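Local coordinates for nickel ABC transporter (Nickel-binding protein) (Bacillus halodurans, PDB 3T66) that probably serves as the solute-binding component of an ABC importer, capturing nickel or a peptide-like ligand outside the membrane for uptake, at residues V256-A261 with A314-E319; D284-P289 with P295-K300; A400-T405 with H451-H456; P416-I421 with A443-Q448. All coordinates share one frame; numbering follows the deposited sequence.

Contact 1 of 4, residues V256-A261 with A314-E319; sequences VNVRRA and AGYTLE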
loop_
_atom_site.group_PDB
_atom_site.type_symbol
_atom_site.label_atom_id
_atom_site.label_comp_id
_atom_site.label_asym_id
_atom_site.label_seq_id
_atom_site.Cartn_x
_atom_site.Cartn_y
_atom_site.Cartn_z
ATOM N N VAL A 256 10.855 -24.690 -12.886
ATOM C CA VAL A 256 11.295 -23.284 -12.971
ATOM C C VAL A 256 10.909 -22.682 -14.319
ATOM O O VAL A 256 10.384 -21.558 -14.384
ATOM C CB VAL A 256 12.824 -23.105 -12.743
ATOM N N ASN A 257 11.146 -23.427 -15.394
ATOM C CA ASN A 257 10.867 -22.906 -16.711
ATOM C C ASN A 257 9.381 -22.856 -17.029
ATOM O O ASN A 257 8.944 -22.024 -17.840
ATOM C CB ASN A 257 11.613 -23.687 -17.769
ATOM C CG ASN A 257 13.090 -23.517 -17.671
ATOM O OD1 ASN A 257 13.613 -22.388 -17.607
ATOM N ND2 ASN A 257 13.799 -24.646 -17.681
ATOM N N VAL A 258 8.603 -23.728 -16.405
ATOM C CA VAL A 258 7.150 -23.615 -16.589
ATOM C C VAL A 258 6.657 -22.290 -15.970
ATOM O O VAL A 258 5.784 -21.606 -16.531
ATOM C CB VAL A 258 6.347 -24.797 -15.989
ATOM C CG1 VAL A 258 4.871 -24.484 -15.997
ATOM C CG2 VAL A 258 6.604 -26.075 -16.751
ATOM N N ARG A 259 7.247 -21.932 -14.828
ATOM C CA ARG A 259 6.955 -20.671 -14.188
ATOM C C ARG A 259 7.417 -19.483 -15.043
ATOM O O ARG A 259 6.591 -18.620 -15.431
ATOM C CB ARG A 259 7.579 -20.647 -12.809
ATOM C CG ARG A 259 7.033 -21.745 -11.910
ATOM C CD ARG A 259 7.304 -21.479 -10.469
ATOM N NE ARG A 259 8.714 -21.620 -10.079
ATOM C CZ ARG A 259 9.334 -22.779 -9.817
ATOM N NH1 ARG A 259 8.682 -23.939 -9.966
ATOM N NH2 ARG A 259 10.621 -22.782 -9.425
ATOM N N ARG A 260 8.716 -19.454 -15.349
ATOM C CA ARG A 260 9.291 -18.483 -16.262
ATOM C C ARG A 260 8.404 -18.166 -17.445
ATOM O O ARG A 260 8.363 -17.043 -17.951
ATOM C CB ARG A 260 10.571 -19.050 -16.790
ATOM C CG ARG A 260 11.733 -18.650 -15.982
ATOM C CD ARG A 260 12.772 -19.731 -15.905
ATOM N NE ARG A 260 13.841 -19.312 -14.996
ATOM C CZ ARG A 260 14.932 -20.010 -14.708
ATOM N NH1 ARG A 260 15.156 -21.209 -15.230
ATOM N NH2 ARG A 260 15.798 -19.500 -13.861
ATOM N N ALA A 261 7.696 -19.188 -17.892
ATOM C CA ALA A 261 6.927 -19.103 -19.111
ATOM C C ALA A 261 5.603 -18.347 -18.860
ATOM O O ALA A 261 5.292 -17.367 -19.571
ATOM C CB ALA A 261 6.687 -20.508 -19.649
ATOM N N ALA A 314 11.783 -26.524 -20.546
ATOM C CA ALA A 314 11.166 -27.323 -19.515
ATOM C C ALA A 314 10.881 -28.721 -20.006
ATOM O O ALA A 314 10.933 -29.664 -19.242
ATOM C CB ALA A 314 9.921 -26.685 -19.056
ATOM N N GLY A 315 10.476 -28.846 -21.259
ATOM C CA GLY A 315 10.257 -30.154 -21.832
ATOM C C GLY A 315 8.888 -30.299 -22.421
ATOM O O GLY A 315 8.256 -31.334 -22.321
ATOM N N TYR A 316 8.432 -29.241 -23.052
ATOM C CA TYR A 316 7.090 -29.221 -23.617
ATOM C C TYR A 316 7.130 -28.758 -25.047
ATOM O O TYR A 316 7.686 -27.700 -25.327
ATOM C CB TYR A 316 6.194 -28.292 -22.819
ATOM C CG TYR A 316 5.817 -28.731 -21.416
ATOM C CD1 TYR A 316 6.742 -28.712 -20.383
ATOM C CD2 TYR A 316 4.510 -29.097 -21.119
ATOM C CE1 TYR A 316 6.380 -29.078 -19.091
ATOM C CE2 TYR A 316 4.138 -29.465 -19.855
ATOM C CZ TYR A 316 5.067 -29.451 -18.837
ATOM O OH TYR A 316 4.685 -29.809 -17.561
ATOM N N THR A 317 6.558 -29.548 -25.948
ATOM C CA THR A 317 6.419 -29.129 -27.336
ATOM C C THR A 317 4.941 -29.197 -27.721
ATOM O O THR A 317 4.162 -29.913 -27.081
ATOM C CB THR A 317 7.281 -29.979 -28.268
ATOM N N LEU A 318 4.542 -28.430 -28.736
ATOM C CA LEU A 318 3.139 -28.445 -29.205
ATOM C C LEU A 318 2.925 -29.502 -30.305
ATOM O O LEU A 318 3.483 -29.370 -31.393
ATOM C CB LEU A 318 2.702 -27.045 -29.700
ATOM N N GLU A 319 2.132 -30.543 -30.029
ATOM C CA GLU A 319 1.889 -31.623 -31.022
ATOM C C GLU A 319 0.450 -31.761 -31.551
ATOM O O GLU A 319 -0.468 -32.161 -30.817
ATOM C CB GLU A 319 2.443 -32.968 -30.541
ATOM C CG GLU A 319 3.889 -33.191 -30.982
ATOM C CD GLU A 319 4.517 -34.422 -30.352
ATOM O OE1 GLU A 319 3.905 -35.521 -30.395
ATOM O OE2 GLU A 319 5.637 -34.287 -29.810
#
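Ala314 and Tyr316 flank Gly315, whose positive phi makes the Schellman motif ending helix 304-314, and both lean against the first turn of helix 256-265. Apolar packing carries the contact. Ala314 CB lies 3.7 Å from Asn257 CB and 4.1 Å from Val258 CG2, so one methyl meets two consecutive side chains of the facing helix. The same Val258 CG2 approaches Tyr316 CE1 at 3.8 Å, slanting onto the phenol ring. The valine's rotation explains this: CG1 takes the place anti to the backbone N (chi1 170°), which leaves CG2 beside that N as the branch facing its two neighbours. Beyond the valine, Tyr316 also packs on Met323 and Lys325 of strand 323-325.

No hydrogen bond crosses between the segments; the polar grip lies within the helix and holds the asparagine that Ala314 touches. Arg260 NH1 donates an N-H to Asn257 OD1 at 3.1 Å, nearly straight at 162°. Asn257 also rests on Tyr310 and Glu313 of helix 304-314. A glycine here takes away OD1 and would probably leave Arg260 NH1 freer to turn and a gap beside the Ala314 methyl. Asn257 OD1 lies close to the guanidinium plane of Arg260, but NH1 stands 47° above the carboxamide plane.

Contact 2 of 4, residues D284-P289 with P295-K300; sequences DGPFIP and PSYEKK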
loop_
_atom_site.group_PDB
_atom_site.type_symbol
_atom_site.label_atom_id
_atom_site.label_comp_id
_atom_site.label_asym_id
_atom_site.label_seq_id
_atom_site.Cartn_x
_atom_site.Cartn_y
_atom_site.Cartn_z
ATOM N N ASP A 284 7.890 -4.849 -12.373
ATOM C CA ASP A 284 8.999 -5.759 -12.645
ATOM C C ASP A 284 9.167 -6.701 -11.438
ATOM O O ASP A 284 10.129 -7.469 -11.369
ATOM C CB ASP A 284 10.333 -5.004 -12.822
ATOM C CG ASP A 284 10.260 -3.799 -13.794
ATOM O OD1 ASP A 284 9.743 -3.938 -14.943
ATOM O OD2 ASP A 284 10.795 -2.717 -13.422
ATOM N N GLY A 285 8.251 -6.612 -10.474
ATOM C CA GLY A 285 8.382 -7.352 -9.227
ATOM C C GLY A 285 7.382 -6.980 -8.135
ATOM O O GLY A 285 6.500 -6.162 -8.359
ATOM N N PRO A 286 7.518 -7.592 -6.936
ATOM C CA PRO A 286 6.549 -7.334 -5.917
ATOM C C PRO A 286 6.691 -5.914 -5.405
ATOM O O PRO A 286 5.696 -5.350 -5.017
ATOM C CB PRO A 286 6.935 -8.303 -4.839
ATOM C CG PRO A 286 8.316 -8.417 -4.968
ATOM C CD PRO A 286 8.637 -8.370 -6.403
ATOM N N PHE A 287 7.893 -5.330 -5.469
ATOM C CA PHE A 287 8.180 -4.030 -4.853
ATOM C C PHE A 287 8.424 -2.952 -5.851
ATOM O O PHE A 287 9.117 -3.178 -6.848
ATOM C CB PHE A 287 9.427 -4.101 -3.973
ATOM C CG PHE A 287 9.393 -5.207 -2.954
ATOM C CD1 PHE A 287 8.292 -5.381 -2.134
ATOM C CD2 PHE A 287 10.448 -6.074 -2.838
ATOM C CE1 PHE A 287 8.248 -6.366 -1.223
ATOM C CE2 PHE A 287 10.400 -7.062 -1.931
ATOM C CZ PHE A 287 9.294 -7.200 -1.104
ATOM N N ILE A 288 7.899 -1.764 -5.567
ATOM C CA ILE A 288 8.035 -0.649 -6.484
ATOM C C ILE A 288 9.460 -0.151 -6.589
ATOM O O ILE A 288 10.210 -0.144 -5.629
ATOM C CB ILE A 288 7.092 0.527 -6.183
ATOM C CG1 ILE A 288 7.065 0.844 -4.708
ATOM C CG2 ILE A 288 5.696 0.209 -6.645
ATOM C CD1 ILE A 288 6.847 2.270 -4.500
ATOM N N PRO A 289 9.827 0.295 -7.772
ATOM C CA PRO A 289 11.223 0.558 -7.941
ATOM C C PRO A 289 11.809 1.538 -6.905
ATOM O O PRO A 289 12.936 1.349 -6.490
ATOM C CB PRO A 289 11.284 1.118 -9.374
ATOM C CG PRO A 289 9.982 0.615 -10.030
ATOM C CD PRO A 289 9.026 0.740 -8.929
ATOM N N PRO A 295 15.273 -4.567 -6.289
ATOM C CA PRO A 295 16.368 -4.989 -7.155
ATOM C C PRO A 295 16.319 -4.205 -8.428
ATOM O O PRO A 295 15.220 -3.767 -8.823
ATOM C CB PRO A 295 15.981 -6.427 -7.502
ATOM C CG PRO A 295 15.077 -6.862 -6.448
ATOM C CD PRO A 295 14.285 -5.641 -6.117
ATOM N N SER A 296 17.467 -4.016 -9.068
ATOM C CA SER A 296 17.434 -3.668 -10.489
ATOM C C SER A 296 17.104 -4.987 -11.215
ATOM O O SER A 296 17.574 -6.073 -10.819
ATOM C CB SER A 296 18.759 -3.031 -11.001
ATOM N N TYR A 297 16.283 -4.935 -12.255
ATOM C CA TYR A 297 16.005 -6.182 -12.961
ATOM C C TYR A 297 16.492 -6.083 -14.416
ATOM O O TYR A 297 16.372 -4.983 -15.011
ATOM C CB TYR A 297 14.524 -6.481 -12.919
ATOM C CG TYR A 297 13.930 -6.770 -11.552
ATOM C CD1 TYR A 297 13.422 -5.747 -10.749
ATOM C CD2 TYR A 297 13.810 -8.077 -11.076
ATOM C CE1 TYR A 297 12.838 -6.009 -9.482
ATOM C CE2 TYR A 297 13.230 -8.336 -9.818
ATOM C CZ TYR A 297 12.744 -7.294 -9.038
ATOM O OH TYR A 297 12.155 -7.574 -7.829
ATOM N N GLU A 298 17.054 -7.185 -14.971
ATOM C CA GLU A 298 17.456 -7.211 -16.388
ATOM C C GLU A 298 16.211 -6.895 -17.209
ATOM O O GLU A 298 15.119 -7.311 -16.843
ATOM C CB GLU A 298 18.089 -8.546 -16.802
ATOM N N LYS A 299 16.326 -6.093 -18.258
ATOM C CA LYS A 299 15.093 -5.667 -18.942
ATOM C C LYS A 299 14.641 -6.804 -19.898
ATOM O O LYS A 299 15.410 -7.230 -20.744
ATOM C CB LYS A 299 15.307 -4.319 -19.662
ATOM N N LYS A 300 13.444 -7.362 -19.744
ATOM C CA LYS A 300 13.188 -8.615 -20.462
ATOM C C LYS A 300 12.109 -8.472 -21.552
ATOM O O LYS A 300 11.154 -7.689 -21.381
ATOM C CB LYS A 300 12.876 -9.734 -19.481
#
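The ring of Tyr297 is sandwiched: Asp284 O sits 3.4 Å above the centre of one face, while on the opposite face Pro295 CB lies 3.6 Å from the plane of the Tyr297 ring, nearer its rim. Both segments belong to the long irregular connection between strand 280-282 and helix 304-314, and fold against each other around the tyrosine. Further along, the ring of Phe287 carries Pro286 CG 3.8 Å above its centre, and Phe293 meets that ring edge-to-face.

Tyr297 has CG beside its backbone N and anti to the carbonyl carbon (chi1 -65°), which swings the phenol toward the 284-289 segment. At the ring's near side Asp284 CB comes within 3.8 Å of Tyr297 CD1. The far end, the hydroxyl, rests against backbone and proline carbon: Tyr297 OH is 4.0 Å from Gly285 CA and 3.9 Å from Pro286 CD. Since no hydrogen bond joins the segments, fit of shape is what links them. An alanine in place of Tyr297 removes the ring and would probably leave a gap between Asp284 O and Pro295, freeing the two parts of the loop to shift.

Pro286 continues the packing inward onto Phe453 and Tyr397, and its carbonyl O is gripped by two hydroxyls, those of Thr241 and Thr388. Gly285 suits its place beside the phenol, for a beta carbon built on its backbone would fall 2.5 Å from Tyr297 OH.

Contact 3 of 4, residues A400-T405 with H451-H456; sequences ATYHPT and HSFLIH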
loop_
_atom_site.group_PDB
_atom_site.type_symbol
_atom_site.label_atom_id
_atom_site.label_comp_id
_atom_site.label_asym_id
_atom_site.label_seq_id
_atom_site.Cartn_x
_atom_site.Cartn_y
_atom_site.Cartn_z
ATOM N N ALA A 400 4.584 -13.817 5.287
ATOM C CA ALA A 400 3.257 -14.340 5.095
ATOM C C ALA A 400 3.157 -15.167 3.816
ATOM O O ALA A 400 2.472 -16.199 3.778
ATOM C CB ALA A 400 2.256 -13.239 5.089
ATOM N N THR A 401 3.848 -14.767 2.768
ATOM C CA THR A 401 3.578 -15.401 1.475
ATOM C C THR A 401 4.577 -16.508 1.067
ATOM O O THR A 401 4.309 -17.339 0.164
ATOM C CB THR A 401 3.465 -14.304 0.413
ATOM O OG1 THR A 401 2.593 -13.274 0.921
ATOM C CG2 THR A 401 2.914 -14.843 -0.862
ATOM N N TYR A 402 5.718 -16.539 1.754
ATOM C CA TYR A 402 6.836 -17.340 1.309
ATOM C C TYR A 402 7.367 -18.287 2.351
ATOM O O TYR A 402 7.870 -19.339 2.014
ATOM C CB TYR A 402 7.942 -16.415 0.839
ATOM C CG TYR A 402 7.540 -15.641 -0.373
ATOM C CD1 TYR A 402 7.409 -16.288 -1.611
ATOM C CD2 TYR A 402 7.272 -14.276 -0.292
ATOM C CE1 TYR A 402 7.034 -15.599 -2.747
ATOM C CE2 TYR A 402 6.891 -13.564 -1.415
ATOM C CZ TYR A 402 6.776 -14.237 -2.652
ATOM O OH TYR A 402 6.400 -13.562 -3.793
ATOM N N HIS A 403 7.281 -17.922 3.622
ATOM C CA HIS A 403 7.802 -18.820 4.631
ATOM C C HIS A 403 6.884 -20.033 4.777
ATOM O O HIS A 403 5.675 -19.878 4.747
ATOM C CB HIS A 403 7.981 -18.112 5.948
ATOM C CG HIS A 403 8.605 -18.972 6.986
ATOM N ND1 HIS A 403 7.948 -20.050 7.547
ATOM C CD2 HIS A 403 9.831 -18.942 7.551
ATOM C CE1 HIS A 403 8.742 -20.643 8.418
ATOM N NE2 HIS A 403 9.886 -19.982 8.450
ATOM N N PRO A 404 7.460 -21.252 4.903
ATOM C CA PRO A 404 6.679 -22.486 5.155
ATOM C C PRO A 404 5.497 -22.282 6.114
ATOM O O PRO A 404 4.413 -22.753 5.842
ATOM C CB PRO A 404 7.712 -23.435 5.797
ATOM C CG PRO A 404 9.094 -22.894 5.385
ATOM C CD PRO A 404 8.890 -21.559 4.682
ATOM N N THR A 405 5.717 -21.558 7.208
ATOM C CA THR A 405 4.713 -21.314 8.238
ATOM C C THR A 405 3.732 -20.190 7.854
ATOM O O THR A 405 2.766 -19.927 8.555
ATOM C CB THR A 405 5.424 -20.942 9.579
ATOM N N HIS A 451 6.508 -15.944 -8.193
ATOM C CA HIS A 451 5.199 -15.691 -8.808
ATOM C C HIS A 451 5.366 -14.769 -9.987
ATOM O O HIS A 451 6.486 -14.439 -10.352
ATOM C CB HIS A 451 4.242 -15.101 -7.814
ATOM C CG HIS A 451 4.006 -15.950 -6.609
ATOM N ND1 HIS A 451 3.290 -17.127 -6.660
ATOM C CD2 HIS A 451 4.339 -15.766 -5.305
ATOM C CE1 HIS A 451 3.190 -17.632 -5.439
ATOM N NE2 HIS A 451 3.814 -16.824 -4.599
ATOM N N SER A 452 4.283 -14.342 -10.602
ATOM C CA SER A 452 4.463 -13.435 -11.714
ATOM C C SER A 452 3.885 -12.130 -11.310
ATOM O O SER A 452 2.705 -12.063 -11.001
ATOM C CB SER A 452 3.754 -13.932 -12.977
ATOM O OG SER A 452 4.154 -13.170 -14.121
ATOM N N PHE A 453 4.699 -11.086 -11.317
ATOM C CA PHE A 453 4.198 -9.786 -10.905
ATOM C C PHE A 453 3.875 -8.960 -12.112
ATOM O O PHE A 453 4.752 -8.682 -12.934
ATOM C CB PHE A 453 5.165 -9.100 -9.947
ATOM C CG PHE A 453 5.330 -9.849 -8.686
ATOM C CD1 PHE A 453 4.354 -9.767 -7.688
ATOM C CD2 PHE A 453 6.379 -10.726 -8.532
ATOM C CE1 PHE A 453 4.453 -10.503 -6.501
ATOM C CE2 PHE A 453 6.504 -11.490 -7.366
ATOM C CZ PHE A 453 5.532 -11.381 -6.340
ATOM N N LEU A 454 2.592 -8.602 -12.206
ATOM C CA LEU A 454 2.005 -7.935 -13.356
ATOM C C LEU A 454 2.076 -6.430 -13.280
ATOM O O LEU A 454 2.913 -5.801 -13.926
ATOM C CB LEU A 454 0.559 -8.361 -13.464
ATOM C CG LEU A 454 0.425 -9.870 -13.572
ATOM C CD1 LEU A 454 -1.043 -10.259 -13.376
ATOM C CD2 LEU A 454 0.954 -10.305 -14.926
ATOM N N ILE A 455 1.190 -5.833 -12.503
ATOM C CA ILE A 455 1.195 -4.383 -12.423
ATOM C C ILE A 455 1.127 -3.757 -11.009
ATOM O O ILE A 455 0.890 -4.424 -9.972
ATOM C CB ILE A 455 0.104 -3.761 -13.307
ATOM C CG1 ILE A 455 -1.277 -4.058 -12.753
ATOM C CG2 ILE A 455 0.235 -4.214 -14.783
ATOM C CD1 ILE A 455 -2.373 -3.162 -13.361
ATOM N N HIS A 456 1.353 -2.456 -11.010
ATOM C CA HIS A 456 1.220 -1.622 -9.851
ATOM C C HIS A 456 0.097 -0.650 -10.196
ATOM O O HIS A 456 0.289 0.259 -10.996
ATOM C CB HIS A 456 2.517 -0.809 -9.616
ATOM C CG HIS A 456 3.727 -1.634 -9.311
ATOM N ND1 HIS A 456 3.727 -2.659 -8.388
ATOM C CD2 HIS A 456 4.995 -1.551 -9.778
ATOM C CE1 HIS A 456 4.940 -3.177 -8.306
ATOM N NE2 HIS A 456 5.730 -2.519 -9.138
#
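Tyr402 and His451 mark the closest backbone approach, still 10.4 Å from CA to CA, where the last turn of helix 395-402 faces the 451-456 part of strand 451-464. The arrangement is a helix end packed through aromatic side chains on a strand, and those side chains span the distance. Tyr402 sets its CG beside the backbone N (chi1 -66°), and its phenol extends toward the strand while His451 and Phe453 reach out to meet it from the opposite direction.

The hydroxyl makes the two closest approaches, one to each of these rings. Tyr402 OH lies 3.4 Å from His451 CD2, at the edge of the imidazole and near its plane. Behind it, Tyr402 CE1 is 3.7 Å from the same His451 CD2. The Tyr402 and His451 rings meet obliquely, centroids 5.7 Å apart and planes at 42°. Thr401 CG2 adds a looser contact, 4.3 Å from His451 NE2.

The polar ends bond outside the two segments. Tyr402 OH hydrogen-bonds Tyr397 OH, five residues earlier in the same helix, and Thr401 OG1 bonds the carbonyl O of Tyr397. His451 ND1 receives the backbone N-H of Met246 from strand 240-246, which would place the proton of a neutral ring on NE2. The second approach of the hydroxyl is to Phe453, where Tyr402 OH comes to the ring's edge, near its plane, 3.5 Å from Phe453 CZ.

Contact 4 of 4, residues P416-I421 with A443-Q448; sequences PELTGI and AYIDEQ
Tyr444 meets Glu417 and Leu418 because all three side chains turn CG away from the backbone N; for Tyr444 chi1 is -180°, and the ring swings out toward the other helix. Glu417 continues extended beyond CG and lies across one face of that ring. Its CG stands 4.0 Å from the centroid of the Tyr444 ring and 25° off the ring normal, a CH-pi contact in which the aliphatic part of the glutamate does the covering, with the carboxylate carried on past the CE1 corner. On the opposite face Gln448 CB, four residues on and just past the end of the tyrosine's helix, lies 4.1 Å above the plane of the Tyr444 ring and toward its rim.

The frame for this is a helical hairpin. Helices 416-426 and 431-447 follow one another in the chain and run antiparallel, the two short segments having axes 10.6 Å apart and N-to-C directions 165° apart. Inside the hairpin Leu418 supplies the apolar seam: its CB is 3.8 Å from Tyr444 CE2. Its CD2 turns instead to Ile445, whose CG1 is 4.0 Å from that methyl of Leu418. Tyr402 of helix 395-402 also touches both buried residues, Leu418 and Ile445, while Glu417 stays at the exposed border.

The phenol oxygen has its partner just before the first helix, where Tyr444 OH hydrogen-bonds Asp415 OD1. The other carboxylate oxygen, OD2 of Asp415, makes a weak hydrogen bond with the backbone N of Glu417.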
loop_
_atom_site.group_PDB
_atom_site.type_symbol
_atom_site.label_atom_id
_atom_site.label_comp_id
_atom_site.label_asym_id
_atom_site.label_seq_id
_atom_site.Cartn_x
_atom_site.Cartn_y
_atom_site.Cartn_z
ATOM N N PRO A 416 14.215 -23.695 0.968
ATOM C CA PRO A 416 15.036 -23.487 2.169
ATOM C C PRO A 416 15.981 -22.313 2.030
ATOM O O PRO A 416 16.158 -21.587 2.990
ATOM C CB PRO A 416 15.794 -24.813 2.324
ATOM C CG PRO A 416 14.958 -25.807 1.520
ATOM C CD PRO A 416 14.479 -25.008 0.354
ATOM N N GLU A 417 16.554 -22.095 0.861
ATOM C CA GLU A 417 17.403 -20.905 0.698
ATOM C C GLU A 417 16.643 -19.605 1.078
ATOM O O GLU A 417 17.048 -18.895 2.001
ATOM C CB GLU A 417 18.041 -20.839 -0.702
ATOM C CG GLU A 417 18.412 -19.435 -1.160
ATOM C CD GLU A 417 19.484 -19.400 -2.252
ATOM O OE1 GLU A 417 20.430 -18.605 -2.078
ATOM O OE2 GLU A 417 19.397 -20.137 -3.282
ATOM N N LEU A 418 15.531 -19.343 0.388
ATOM C CA LEU A 418 14.550 -18.331 0.772
ATOM C C LEU A 418 14.161 -18.317 2.258
ATOM O O LEU A 418 14.296 -17.299 2.938
ATOM C CB LEU A 418 13.282 -18.465 -0.076
ATOM C CG LEU A 418 12.261 -17.334 0.011
ATOM C CD1 LEU A 418 12.897 -15.980 -0.177
ATOM C CD2 LEU A 418 11.220 -17.521 -1.060
ATOM N N THR A 419 13.667 -19.433 2.757
ATOM C CA THR A 419 13.408 -19.525 4.152
ATOM C C THR A 419 14.610 -19.081 4.974
ATOM O O THR A 419 14.463 -18.453 6.049
ATOM C CB THR A 419 13.002 -20.898 4.463
ATOM O OG1 THR A 419 11.838 -21.177 3.664
ATOM C CG2 THR A 419 12.714 -21.058 6.002
ATOM N N GLY A 420 15.797 -19.355 4.439
ATOM C CA GLY A 420 17.032 -18.908 5.078
ATOM C C GLY A 420 16.954 -17.412 5.340
ATOM O O GLY A 420 17.109 -16.927 6.469
ATOM N N ILE A 421 16.677 -16.676 4.274
ATOM C CA ILE A 421 16.765 -15.242 4.318
ATOM C C ILE A 421 15.684 -14.729 5.228
ATOM O O ILE A 421 15.949 -13.943 6.139
ATOM C CB ILE A 421 16.655 -14.656 2.924
ATOM C CG1 ILE A 421 17.710 -15.287 2.017
ATOM C CG2 ILE A 421 16.875 -13.172 2.994
ATOM C CD1 ILE A 421 17.569 -14.948 0.551
ATOM N N ALA A 443 15.372 -10.513 -5.137
ATOM C CA ALA A 443 16.255 -11.181 -6.092
ATOM C C ALA A 443 16.005 -12.699 -6.180
ATOM O O ALA A 443 15.845 -13.294 -7.244
ATOM C CB ALA A 443 17.707 -10.911 -5.711
ATOM N N TYR A 444 15.977 -13.348 -5.044
ATOM C CA TYR A 444 15.854 -14.760 -5.100
ATOM C C TYR A 444 14.509 -15.176 -5.675
ATOM O O TYR A 444 14.436 -16.144 -6.438
ATOM C CB TYR A 444 16.048 -15.352 -3.733
ATOM C CG TYR A 444 15.928 -16.801 -3.819
ATOM C CD1 TYR A 444 16.965 -17.550 -4.325
ATOM C CD2 TYR A 444 14.766 -17.425 -3.453
ATOM C CE1 TYR A 444 16.868 -18.915 -4.440
ATOM C CE2 TYR A 444 14.633 -18.775 -3.562
ATOM C CZ TYR A 444 15.697 -19.539 -4.052
ATOM O OH TYR A 444 15.588 -20.918 -4.151
ATOM N N ILE A 445 13.463 -14.439 -5.298
ATOM C CA ILE A 445 12.093 -14.662 -5.790
ATOM C C ILE A 445 11.962 -14.413 -7.311
ATOM O O ILE A 445 11.186 -15.064 -8.012
ATOM C CB ILE A 445 11.097 -13.802 -5.000
ATOM C CG1 ILE A 445 10.910 -14.386 -3.600
ATOM C CG2 ILE A 445 9.769 -13.753 -5.674
ATOM C CD1 ILE A 445 10.403 -13.387 -2.511
ATOM N N ASP A 446 12.745 -13.486 -7.825
ATOM C CA ASP A 446 12.871 -13.371 -9.256
ATOM C C ASP A 446 13.482 -14.604 -9.930
ATOM O O ASP A 446 12.858 -15.166 -10.825
ATOM C CB ASP A 446 13.757 -12.196 -9.595
ATOM C CG ASP A 446 13.563 -11.734 -11.006
ATOM O OD1 ASP A 446 14.585 -11.520 -11.746
ATOM O OD2 ASP A 446 12.356 -11.581 -11.342
ATOM N N GLU A 447 14.708 -14.984 -9.511
ATOM C CA GLU A 447 15.511 -16.005 -10.195
ATOM C C GLU A 447 14.675 -17.259 -10.299
ATOM O O GLU A 447 14.470 -17.817 -11.372
ATOM C CB GLU A 447 16.825 -16.299 -9.462
ATOM N N GLN A 448 14.140 -17.630 -9.160
ATOM C CA GLN A 448 13.370 -18.824 -8.991
ATOM C C GLN A 448 11.927 -18.622 -9.452
ATOM O O GLN A 448 11.085 -19.531 -9.319
ATOM C CB GLN A 448 13.413 -19.177 -7.508
ATOM C CG GLN A 448 13.524 -20.647 -7.217
ATOM C CD GLN A 448 14.548 -21.313 -8.108
ATOM O OE1 GLN A 448 15.571 -20.702 -8.479
ATOM N NE2 GLN A 448 14.276 -22.566 -8.477
#

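In the fold
Contact 3 joins helix 395-402 to strand 451-464, and the helical hairpin of contact 4 is nested in the loop it closes; their centres are about 11 Å apart, and Pro404 packs on Thr419. Contact 2 precedes both in the chain and lies about 14 Å from contact 3 and about 15 Å from contact 4, centre to centre, with Gly285 against Phe453 and Tyr297 against Asp446. It is itself nested in the loop closed by contact 1, which sits about 34 Å from the chain centre and is tied to contact 4 by a hydrogen bond from Arg259 NE to Gln448 O. Only contact 3 includes strand 451-464; contact 2 packs on it, and contact 4 adds the hairpin beside it.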